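Local coordinates for protein GphF (Archangium violaceum, PDB 6MBG) that probably dehydrates polyketide intermediates and shifts their double bonds, as a dehydratase domain of the gephyronic acid polyketide synthase, at residues 75-80 with 229-234; 145-150 with 172-177; 158-163 with 218-223. All blocks are in the same frame, centred on the assembly; numbering follows the deposited sequence.

Contact 1. Residues 75-80 with 229-234; sequences IVEDVT and CARIEL. With BU1 (1,4-butanediol), chain C.
Val76 and Ile232 form an antiparallel hydrogen-bonded pair, Val76 N to Ile232 O at 3.0 Å and Ile232 N to Val76 O at 2.8 Å. Their side chains lie side by side, with Val76 CB 3.5 Å from Ile232 CG2. Both chains turn a corner at Asp78 and Ala230, where Asp78 N still gives to Ala230 O; past it Val79 N meets Cys229 O at 2.9 Å. Val79 O accepts from Cys229 N and also from O5 of a butanediol at 3.1 Å. Asp78 and Ala230 help line this ligand pocket.

The other side of the sheet carries Ile75, Glu77, Arg231 and Glu233. Arg231 reaches out extended, with CG anti to the backbone N (chi1 -173°). NE and NH2 grip Glu233 OE2 side-on, the NE bond being 2.8 Å, while Ile75 CG2 covers one guanidinium face. A Glu77 OE2 to Arg231 NH1 salt bridge is doubtful, the atoms being modelled too close. Glu77 also pairs with Arg127.

The pairing joins the two family regions, consistent with the two hotdog halves of a dehydratase. Helix 52-65 packs on Val76, Val79 and Ile232. Strand 121-131 flanks residues 75-80. Strand 273-284 flanks 229-234, where Ala230 and Arg231 face Asp278 in a classic beta bulge.

Contact 2. Residues 145-150 with 172-177; sequences DGEAVE and LERRGR. With BU1 (1,4-butanediol), chain B.
Arg174, Val149 and Glu147 each have more surface buried here than any other residue of the two segments. Arg174 and Glu147 form an antiparallel hydrogen-bonded pair: Glu147 N gives to Arg174 O at 2.9 Å, and Arg174 N gives to Glu147 O at the same length. Their side chains leave the pair on the same face of the sheet and run side by side. In Arg174, CG sits between the backbone N and the carbonyl carbon (chi1 59°), and the chain is extended from there to NE. This brings the guanidinium beside the Glu147 carboxylate, the two planes only 13° apart. The salt bridge joins Arg174 NH2 to Glu147 OE1 at 3.2 Å.

Val149 crosses the Arg174 chain at about a right angle. Its CG2 methyl lies 3.8 Å from Arg174 CG and also packs against Leu172 CG. The backbone fixes this position: Val149 N gives a nearly straight bond of 2.7 Å to Leu172 O (176° at the hydrogen). A water accepts from Leu172 N and donates to Val149 O, closing the far side of the pairing.

At the other end, Glu173 OE2 accepts from Gly146 N at 2.7 Å, the donor lying above the carboxylate plane. Arg175 NH2 bonds to Asp145 O, in the model at a very short distance, and its NE bonds to Leu144 O. Gly176 O accepts a weak bond from a butanediol.

Strand 147-148 is a short edge strand, so strand 169-175 lies between it and strand 178-184. Helix 200-214 packs behind, with Cys209 and Ala212 on Leu172 and Leu213 on Arg174.

Contact 3. Residues 158-163 with 218-223; sequences MRIYYG and ESHREP. With BU1 (1,4-butanediol), chain D; BU1 (1,4-butanediol), chain B.
Tyr161 reaches Pro223 and His220 because its CG stands anti to its own carbonyl carbon (chi1 -51°), which aims the ring at the loop 218-223. In His220, CG lies between the backbone N and the carbonyl carbon (chi1 74°), which sets the imidazole beside the tyrosine.

Tyr161 OH donates to His220 O at 2.9 Å, approaching 26° out of the carbonyl plane. Pro223 lies over one face of the phenol ring in a CH-pi contact, its CG 3.9 Å from the Tyr161 ring centroid. Ile160 CG1 covers the opposite face, so the ring is sandwiched. Met158 SD sits at the ring edge, in plane. Imidazole and phenol meet through His220 CD2 and Tyr161 CE2, 4.0 Å apart. Outside them, Ile160 CD1 lies over the Arg221 guanidinium, and Arg221 CD lies over the rim of the imidazole. A phenylalanine in place of Tyr161 would probably leave His220 O without its hydroxyl donor and the loop 218-223 less firmly tied.

The loop also has its own brace: Ser219 OG accepts from Arg221 N at 3.0 Å, an ST turn. Arg284 bonds to Ser219 O and Glu222 O and forms a salt bridge with Glu218.

One residue from each loop reaches a bound butanediol: Met158 CE is 3.4 Å from its C4, and Pro223 CB is 3.3 Å from its O6. Tyr162, held by Asp204, lines the same pocket, as do His41 and Leu50. The arrangement is that of two loops walling a ligand pocket, probably part of the substrate cleft of a double-hotdog dehydratase.

How the contacts relate
From the N terminus, residues 75-80 come first, and they meet their partner, 229-234, only after 148 further residues. Contact 1 thus joins the two family regions of the chain, and both other contacts fall within its loop. Segment 145-150 follows, then 158-163, then 172-177 and 218-223. Contact 2 closes a short loop of 21 residues, and contact 3 closes one of 54. Their segments alternate, so these two loops cross. Contact 2 adds an edge strand to 169-175, whereas contact 3 ties the loop after helix 151-158 to the one after helix 200-214. They do not touch, their nearest atoms being about 8 Å apart, but both reach one butanediol.

Contact 1. Residues 75-80 with 229-234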
loop_
_atom_site.group_PDB
_atom_site.type_symbol
_atom_site.label_atom_id
_atom_site.label_comp_id
_atom_site.label_asym_id
_atom_site.label_seq_id
_atom_site.Cartn_x
_atom_site.Cartn_y
_atom_site.Cartn_z
ATOM N N ILE A 75 4.317 11.014 6.490
ATOM C CA ILE A 75 3.424 10.348 7.430
ATOM C C ILE A 75 2.014 10.342 6.860
ATOM O O ILE A 75 1.537 11.363 6.353
ATOM C CB ILE A 75 3.449 11.031 8.810
ATOM C CG1 ILE A 75 4.869 10.992 9.389
ATOM C CG2 ILE A 75 2.469 10.372 9.749
ATOM C CD1 ILE A 75 5.100 11.942 10.498
ATOM N N VAL A 76 1.348 9.195 6.942
ATOM C CA VAL A 76 -0.091 9.112 6.728
ATOM C C VAL A 76 -0.687 8.460 7.964
ATOM O O VAL A 76 -0.143 7.476 8.484
ATOM C CB VAL A 76 -0.455 8.338 5.443
ATOM C CG1 VAL A 76 -1.927 8.548 5.089
ATOM C CG2 VAL A 76 0.394 8.815 4.289
ATOM N N GLU A 77 -1.798 9.008 8.440
ATOM C CA GLU A 77 -2.389 8.561 9.693
ATOM C C GLU A 77 -3.881 8.354 9.531
ATOM O O GLU A 77 -4.519 8.992 8.693
ATOM C CB GLU A 77 -2.184 9.581 10.817
ATOM C CG GLU A 77 -0.873 9.487 11.512
ATOM C CD GLU A 77 -0.830 10.421 12.692
ATOM O OE1 GLU A 77 -1.273 11.577 12.538
ATOM O OE2 GLU A 77 -0.374 9.987 13.769
ATOM N N ASP A 78 -4.422 7.464 10.367
ATOM C CA ASP A 78 -5.863 7.302 10.533
ATOM C C ASP A 78 -6.539 7.035 9.184
ATOM O O ASP A 78 -7.531 7.666 8.817
ATOM C CB ASP A 78 -6.443 8.539 11.243
ATOM C CG ASP A 78 -7.933 8.438 11.508
ATOM O OD1 ASP A 78 -8.420 7.337 11.842
ATOM O OD2 ASP A 78 -8.624 9.478 11.387
ATOM N N VAL A 79 -6.011 6.050 8.450
ATOM C CA VAL A 79 -6.466 5.769 7.093
ATOM C C VAL A 79 -7.616 4.772 7.123
ATOM O O VAL A 79 -7.568 3.756 7.840
ATOM C CB VAL A 79 -5.313 5.247 6.222
ATOM C CG1 VAL A 79 -5.841 4.714 4.891
ATOM C CG2 VAL A 79 -4.351 6.353 5.978
ATOM N N THR A 80 -8.659 5.070 6.344
ATOM C CA THR A 80 -9.769 4.158 6.123
ATOM C C THR A 80 -9.919 3.965 4.626
ATOM O O THR A 80 -9.941 4.947 3.877
ATOM C CB THR A 80 -11.071 4.682 6.719
ATOM O OG1 THR A 80 -10.909 4.897 8.120
ATOM C CG2 THR A 80 -12.204 3.670 6.506
ATOM N N CYS A 229 -5.256 1.672 8.285
ATOM C CA CYS A 229 -4.138 1.515 9.206
ATOM C C CYS A 229 -4.047 2.770 10.056
ATOM O O CYS A 229 -4.530 3.844 9.676
ATOM C CB CYS A 229 -2.812 1.238 8.478
ATOM S SG CYS A 229 -2.177 2.614 7.481
ATOM N N ALA A 230 -3.450 2.607 11.233
ATOM C CA ALA A 230 -3.324 3.725 12.155
ATOM C C ALA A 230 -2.241 4.703 11.705
ATOM O O ALA A 230 -2.404 5.920 11.849
ATOM C CB ALA A 230 -3.033 3.209 13.570
ATOM N N ARG A 231 -1.136 4.199 11.149
ATOM C CA ARG A 231 -0.021 5.085 10.841
ATOM C C ARG A 231 0.918 4.408 9.862
ATOM O O ARG A 231 1.229 3.219 10.023
ATOM C CB ARG A 231 0.724 5.461 12.135
ATOM C CG ARG A 231 1.792 6.512 11.968
ATOM C CD ARG A 231 2.386 6.876 13.321
ATOM N NE ARG A 231 3.332 7.976 13.198
ATOM C CZ ARG A 231 3.023 9.249 13.412
ATOM N NH1 ARG A 231 1.792 9.574 13.774
ATOM N NH2 ARG A 231 3.945 10.196 13.275
ATOM N N ILE A 232 1.365 5.146 8.844
ATOM C CA ILE A 232 2.527 4.731 8.066
ATOM C C ILE A 232 3.532 5.875 8.067
ATOM O O ILE A 232 3.164 7.034 7.833
ATOM C CB ILE A 232 2.156 4.283 6.637
ATOM C CG1 ILE A 232 3.417 4.037 5.804
ATOM C CG2 ILE A 232 1.233 5.279 5.956
ATOM C CD1 ILE A 232 3.139 3.288 4.498
ATOM N N GLU A 233 4.787 5.561 8.403
ATOM C CA GLU A 233 5.879 6.533 8.373
ATOM C C GLU A 233 6.896 6.086 7.344
ATOM O O GLU A 233 7.396 4.958 7.421
ATOM C CB GLU A 233 6.587 6.667 9.727
ATOM C CG GLU A 233 5.831 7.375 10.808
ATOM C CD GLU A 233 6.710 7.650 12.015
ATOM O OE1 GLU A 233 7.938 7.399 11.937
ATOM O OE2 GLU A 233 6.173 8.112 13.042
ATOM N N LEU A 234 7.226 6.970 6.409
ATOM C CA LEU A 234 8.177 6.650 5.353
ATOM C C LEU A 234 9.423 7.492 5.543
ATOM O O LEU A 234 9.357 8.731 5.511
ATOM C CB LEU A 234 7.580 6.878 3.967
ATOM C CG LEU A 234 8.534 6.510 2.832
ATOM C CD1 LEU A 234 8.778 4.995 2.870
ATOM C CD2 LEU A 234 7.970 6.978 1.456
HETATM C C1 BU1 C . -8.354 2.160 10.725
HETATM C C2 BU1 C . -7.990 3.567 11.196
HETATM C C3 BU1 C . -7.147 3.490 12.468
HETATM C C4 BU1 C . -7.062 4.895 13.076
HETATM O O5 BU1 C . -9.421 2.230 9.816
HETATM O O6 BU1 C . -6.191 4.937 14.173
#

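Contact 2. Residues 145-150 with 172-177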
loop_
_atom_site.group_PDB
_atom_site.type_symbol
_atom_site.label_atom_id
_atom_site.label_comp_id
_atom_site.label_asym_id
_atom_site.label_seq_id
_atom_site.Cartn_x
_atom_site.Cartn_y
_atom_site.Cartn_z
ATOM N N ASP A 145 15.296 -16.635 13.667
ATOM C CA ASP A 145 15.563 -18.060 13.485
ATOM C C ASP A 145 14.258 -18.840 13.393
ATOM O O ASP A 145 13.972 -19.745 14.176
ATOM C CB ASP A 145 16.465 -18.607 14.587
ATOM C CG ASP A 145 17.801 -17.894 14.647
ATOM O OD1 ASP A 145 18.546 -17.959 13.645
ATOM O OD2 ASP A 145 18.106 -17.280 15.694
ATOM N N GLY A 146 13.449 -18.442 12.415
ATOM C CA GLY A 146 12.142 -19.019 12.216
ATOM C C GLY A 146 12.152 -20.196 11.250
ATOM O O GLY A 146 13.186 -20.690 10.811
ATOM N N GLU A 147 10.947 -20.647 10.948
ATOM C CA GLU A 147 10.692 -21.743 10.030
ATOM C C GLU A 147 10.370 -21.138 8.675
ATOM O O GLU A 147 9.581 -20.197 8.594
ATOM C CB GLU A 147 9.523 -22.583 10.551
ATOM C CG GLU A 147 9.090 -23.763 9.697
ATOM C CD GLU A 147 7.797 -24.395 10.203
ATOM O OE1 GLU A 147 6.992 -23.685 10.844
ATOM O OE2 GLU A 147 7.589 -25.603 9.963
ATOM N N ALA A 148 10.993 -21.649 7.619
ATOM C CA ALA A 148 10.740 -21.090 6.300
ATOM C C ALA A 148 9.290 -21.328 5.902
ATOM O O ALA A 148 8.735 -22.408 6.128
ATOM C CB ALA A 148 11.680 -21.715 5.267
ATOM N N VAL A 149 8.671 -20.312 5.312
ATOM C CA VAL A 149 7.331 -20.453 4.772
ATOM C C VAL A 149 7.470 -20.896 3.320
ATOM O O VAL A 149 8.305 -20.364 2.580
ATOM C CB VAL A 149 6.554 -19.129 4.898
ATOM C CG1 VAL A 149 5.193 -19.228 4.249
ATOM C CG2 VAL A 149 6.407 -18.755 6.384
ATOM N N GLU A 150 6.682 -21.893 2.917
ATOM C CA GLU A 150 6.765 -22.437 1.559
ATOM C C GLU A 150 6.071 -21.468 0.601
ATOM O O GLU A 150 4.844 -21.456 0.477
ATOM C CB GLU A 150 6.169 -23.841 1.521
ATOM C CG GLU A 150 6.883 -24.797 2.496
ATOM C CD GLU A 150 6.522 -26.250 2.251
ATOM O OE1 GLU A 150 5.408 -26.497 1.765
ATOM O OE2 GLU A 150 7.353 -27.129 2.522
ATOM N N LEU A 172 10.588 -15.957 3.214
ATOM C CA LEU A 172 9.741 -15.619 4.352
ATOM C C LEU A 172 9.928 -16.657 5.442
ATOM O O LEU A 172 9.841 -17.864 5.173
ATOM C CB LEU A 172 8.269 -15.544 3.944
ATOM C CG LEU A 172 7.254 -15.115 4.989
ATOM C CD1 LEU A 172 7.542 -13.717 5.505
ATOM C CD2 LEU A 172 5.860 -15.173 4.386
ATOM N N GLU A 173 10.203 -16.196 6.665
ATOM C CA GLU A 173 10.389 -17.109 7.790
ATOM C C GLU A 173 9.527 -16.648 8.951
ATOM O O GLU A 173 9.369 -15.449 9.159
ATOM C CB GLU A 173 11.856 -17.189 8.227
ATOM C CG GLU A 173 12.468 -15.860 8.641
ATOM C CD GLU A 173 13.743 -16.028 9.477
ATOM O OE1 GLU A 173 14.554 -15.078 9.530
ATOM O OE2 GLU A 173 13.924 -17.096 10.090
ATOM N N ARG A 174 8.978 -17.595 9.719
ATOM C CA ARG A 174 7.983 -17.268 10.735
ATOM C C ARG A 174 8.377 -17.864 12.077
ATOM O O ARG A 174 8.995 -18.926 12.143
ATOM C CB ARG A 174 6.577 -17.787 10.367
ATOM C CG ARG A 174 6.513 -19.305 10.160
ATOM C CD ARG A 174 5.077 -19.843 10.083
ATOM N NE ARG A 174 5.055 -21.276 9.746
ATOM C CZ ARG A 174 3.981 -22.060 9.845
ATOM N NH1 ARG A 174 2.829 -21.568 10.281
ATOM N NH2 ARG A 174 4.060 -23.346 9.524
ATOM N N ARG A 175 7.993 -17.173 13.149
ATOM C CA ARG A 175 8.101 -17.712 14.508
ATOM C C ARG A 175 6.890 -17.177 15.258
ATOM O O ARG A 175 6.746 -15.957 15.399
ATOM C CB ARG A 175 9.408 -17.300 15.184
ATOM C CG ARG A 175 9.531 -17.848 16.598
ATOM C CD ARG A 175 10.906 -17.615 17.196
ATOM N NE ARG A 175 11.932 -18.480 16.614
ATOM C CZ ARG A 175 12.094 -19.761 16.928
ATOM N NH1 ARG A 175 11.283 -20.333 17.809
ATOM N NH2 ARG A 175 13.058 -20.471 16.350
ATOM N N GLY A 176 5.992 -18.071 15.669
ATOM C CA GLY A 176 4.723 -17.626 16.229
ATOM C C GLY A 176 3.968 -16.738 15.248
ATOM O O GLY A 176 3.797 -17.073 14.068
ATOM N N ARG A 177 3.515 -15.582 15.737
ATOM C CA ARG A 177 2.823 -14.581 14.926
ATOM C C ARG A 177 3.760 -13.534 14.357
ATOM O O ARG A 177 3.291 -12.485 13.911
ATOM C CB ARG A 177 1.738 -13.873 15.751
ATOM C CG ARG A 177 0.584 -14.772 16.156
ATOM C CD ARG A 177 -0.587 -14.002 16.696
ATOM N NE ARG A 177 -0.226 -13.172 17.836
ATOM C CZ ARG A 177 -0.261 -13.580 19.101
ATOM N NH1 ARG A 177 -0.638 -14.814 19.400
ATOM N NH2 ARG A 177 0.080 -12.755 20.073
HETATM C C1 BU1 B . -3.719 -17.516 11.911
HETATM C C2 BU1 B . -2.710 -16.648 12.654
HETATM C C3 BU1 B . -1.297 -17.020 12.210
HETATM C C4 BU1 B . -0.495 -17.572 13.387
HETATM O O5 BU1 B . -4.953 -16.861 11.832
HETATM O O6 BU1 B . 0.874 -17.403 13.116
HETATM O O HOH W 1 16.446 -14.871 11.066
HETATM O O HOH W 2 10.528 -18.650 2.284
#

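Contact 3. Residues 158-163 with 218-223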
loop_
_atom_site.group_PDB
_atom_site.type_symbol
_atom_site.label_atom_id
_atom_site.label_comp_id
_atom_site.label_asym_id
_atom_site.label_seq_id
_atom_site.Cartn_x
_atom_site.Cartn_y
_atom_site.Cartn_z
ATOM N N MET A 158 -2.422 -18.197 -4.395
ATOM C CA MET A 158 -2.775 -16.801 -4.622
ATOM C C MET A 158 -2.811 -16.409 -6.096
ATOM O O MET A 158 -3.144 -15.261 -6.401
ATOM C CB MET A 158 -1.797 -15.884 -3.869
ATOM C CG MET A 158 -1.813 -16.081 -2.367
ATOM S SD MET A 158 -3.417 -15.718 -1.604
ATOM C CE MET A 158 -3.367 -13.922 -1.573
ATOM N N ARG A 159 -2.486 -17.326 -7.015
ATOM C CA ARG A 159 -2.419 -16.972 -8.431
ATOM C C ARG A 159 -3.763 -16.509 -8.978
ATOM O O ARG A 159 -3.804 -15.835 -10.016
ATOM C CB ARG A 159 -1.924 -18.168 -9.243
ATOM C CG ARG A 159 -3.001 -19.202 -9.431
ATOM C CD ARG A 159 -2.502 -20.444 -10.148
ATOM N NE ARG A 159 -3.133 -21.638 -9.594
ATOM C CZ ARG A 159 -3.082 -22.842 -10.152
ATOM N NH1 ARG A 159 -2.424 -23.019 -11.289
ATOM N NH2 ARG A 159 -3.682 -23.871 -9.566
ATOM N N ILE A 160 -4.863 -16.853 -8.303
ATOM C CA ILE A 160 -6.188 -16.402 -8.711
ATOM C C ILE A 160 -6.406 -14.929 -8.397
ATOM O O ILE A 160 -7.320 -14.306 -8.953
ATOM C CB ILE A 160 -7.265 -17.265 -8.028
ATOM C CG1 ILE A 160 -7.137 -17.144 -6.506
ATOM C CG2 ILE A 160 -7.129 -18.712 -8.470
ATOM C CD1 ILE A 160 -8.213 -17.859 -5.728
ATOM N N TYR A 161 -5.601 -14.352 -7.503
ATOM C CA TYR A 161 -5.732 -12.946 -7.154
ATOM C C TYR A 161 -4.612 -12.074 -7.694
ATOM O O TYR A 161 -4.805 -10.864 -7.816
ATOM C CB TYR A 161 -5.763 -12.764 -5.630
ATOM C CG TYR A 161 -6.751 -13.628 -4.870
ATOM C CD1 TYR A 161 -8.094 -13.622 -5.185
ATOM C CD2 TYR A 161 -6.330 -14.416 -3.798
ATOM C CE1 TYR A 161 -8.997 -14.403 -4.481
ATOM C CE2 TYR A 161 -7.229 -15.197 -3.079
ATOM C CZ TYR A 161 -8.556 -15.182 -3.431
ATOM O OH TYR A 161 -9.463 -15.938 -2.742
ATOM N N TYR A 162 -3.448 -12.645 -7.992
ATOM C CA TYR A 162 -2.249 -11.856 -8.239
ATOM C C TYR A 162 -1.514 -12.388 -9.460
ATOM O O TYR A 162 -1.222 -13.584 -9.533
ATOM C CB TYR A 162 -1.308 -11.910 -7.041
ATOM C CG TYR A 162 -1.645 -11.057 -5.854
ATOM C CD1 TYR A 162 -1.528 -9.665 -5.910
ATOM C CD2 TYR A 162 -1.981 -11.636 -4.637
ATOM C CE1 TYR A 162 -1.781 -8.877 -4.798
ATOM C CE2 TYR A 162 -2.232 -10.847 -3.513
ATOM C CZ TYR A 162 -2.128 -9.470 -3.602
ATOM O OH TYR A 162 -2.350 -8.677 -2.485
ATOM N N GLY A 163 -1.190 -11.502 -10.400
ATOM C CA GLY A 163 -0.370 -11.868 -11.536
ATOM C C GLY A 163 1.119 -11.685 -11.288
ATOM O O GLY A 163 1.555 -11.293 -10.193
ATOM N N GLU A 218 -5.225 -20.528 8.000
ATOM C CA GLU A 218 -6.615 -20.353 7.595
ATOM C C GLU A 218 -6.760 -20.414 6.082
ATOM O O GLU A 218 -5.799 -20.216 5.336
ATOM C CB GLU A 218 -7.156 -18.989 8.062
ATOM C CG GLU A 218 -6.849 -18.617 9.485
ATOM C CD GLU A 218 -7.548 -17.326 9.906
ATOM O OE1 GLU A 218 -7.039 -16.673 10.832
ATOM O OE2 GLU A 218 -8.606 -16.998 9.329
ATOM N N SER A 219 -8.012 -20.574 5.642
ATOM C CA SER A 219 -8.349 -20.590 4.222
ATOM C C SER A 219 -8.040 -19.262 3.535
ATOM O O SER A 219 -8.144 -18.180 4.126
ATOM C CB SER A 219 -9.830 -20.917 4.029
ATOM O OG SER A 219 -10.206 -20.712 2.678
ATOM N N HIS A 220 -7.659 -19.352 2.260
ATOM C CA HIS A 220 -7.411 -18.165 1.454
ATOM C C HIS A 220 -8.621 -17.762 0.615
ATOM O O HIS A 220 -8.566 -16.744 -0.085
ATOM C CB HIS A 220 -6.213 -18.384 0.529
ATOM C CG HIS A 220 -6.526 -19.278 -0.623
ATOM N ND1 HIS A 220 -6.779 -20.621 -0.462
ATOM C CD2 HIS A 220 -6.672 -19.021 -1.944
ATOM C CE1 HIS A 220 -7.047 -21.160 -1.637
ATOM N NE2 HIS A 220 -6.987 -20.210 -2.554
ATOM N N ARG A 221 -9.697 -18.533 0.652
ATOM C CA ARG A 221 -10.941 -18.069 0.068
ATOM C C ARG A 221 -11.512 -16.968 0.956
ATOM O O ARG A 221 -11.180 -16.874 2.141
ATOM C CB ARG A 221 -11.925 -19.227 -0.089
ATOM C CG ARG A 221 -11.552 -20.229 -1.200
ATOM C CD ARG A 221 -10.938 -19.510 -2.412
ATOM N NE ARG A 221 -11.401 -20.020 -3.706
ATOM C CZ ARG A 221 -10.824 -21.010 -4.377
ATOM N NH1 ARG A 221 -9.752 -21.618 -3.884
ATOM N NH2 ARG A 221 -11.320 -21.390 -5.548
ATOM N N GLU A 222 -12.386 -16.134 0.371
ATOM C CA GLU A 222 -12.765 -14.828 0.919
ATOM C C GLU A 222 -11.519 -14.191 1.528
ATOM O O GLU A 222 -11.388 -14.126 2.755
ATOM C CB GLU A 222 -13.921 -14.937 1.936
ATOM C CG GLU A 222 -13.743 -15.902 3.123
ATOM C CD GLU A 222 -15.052 -16.379 3.725
ATOM O OE1 GLU A 222 -16.126 -15.972 3.230
ATOM O OE2 GLU A 222 -15.002 -17.158 4.701
ATOM N N PRO A 223 -10.570 -13.750 0.703
ATOM C CA PRO A 223 -9.260 -13.356 1.224
ATOM C C PRO A 223 -9.316 -12.069 2.034
ATOM O O PRO A 223 -10.214 -11.236 1.890
ATOM C CB PRO A 223 -8.425 -13.158 -0.042
ATOM C CG PRO A 223 -9.428 -12.800 -1.090
ATOM C CD PRO A 223 -10.637 -13.628 -0.763
HETATM C C1 BU1 D . -5.132 -7.995 -1.507
HETATM C C2 BU1 D . -6.133 -8.907 -0.786
HETATM C C3 BU1 D . -6.069 -10.373 -1.243
HETATM C C4 BU1 D . -5.124 -11.249 -0.385
HETATM O O5 BU1 D . -4.649 -6.989 -0.633
HETATM O O6 BU1 D . -5.568 -11.716 0.887
HETATM C C1 BU1 B . -3.719 -17.516 11.911
HETATM C C2 BU1 B . -2.710 -16.648 12.654
HETATM C C3 BU1 B . -1.297 -17.020 12.210
HETATM C C4 BU1 B . -0.495 -17.572 13.387
HETATM O O5 BU1 B . -4.953 -16.861 11.832
HETATM O O6 BU1 B . 0.874 -17.403 13.116
#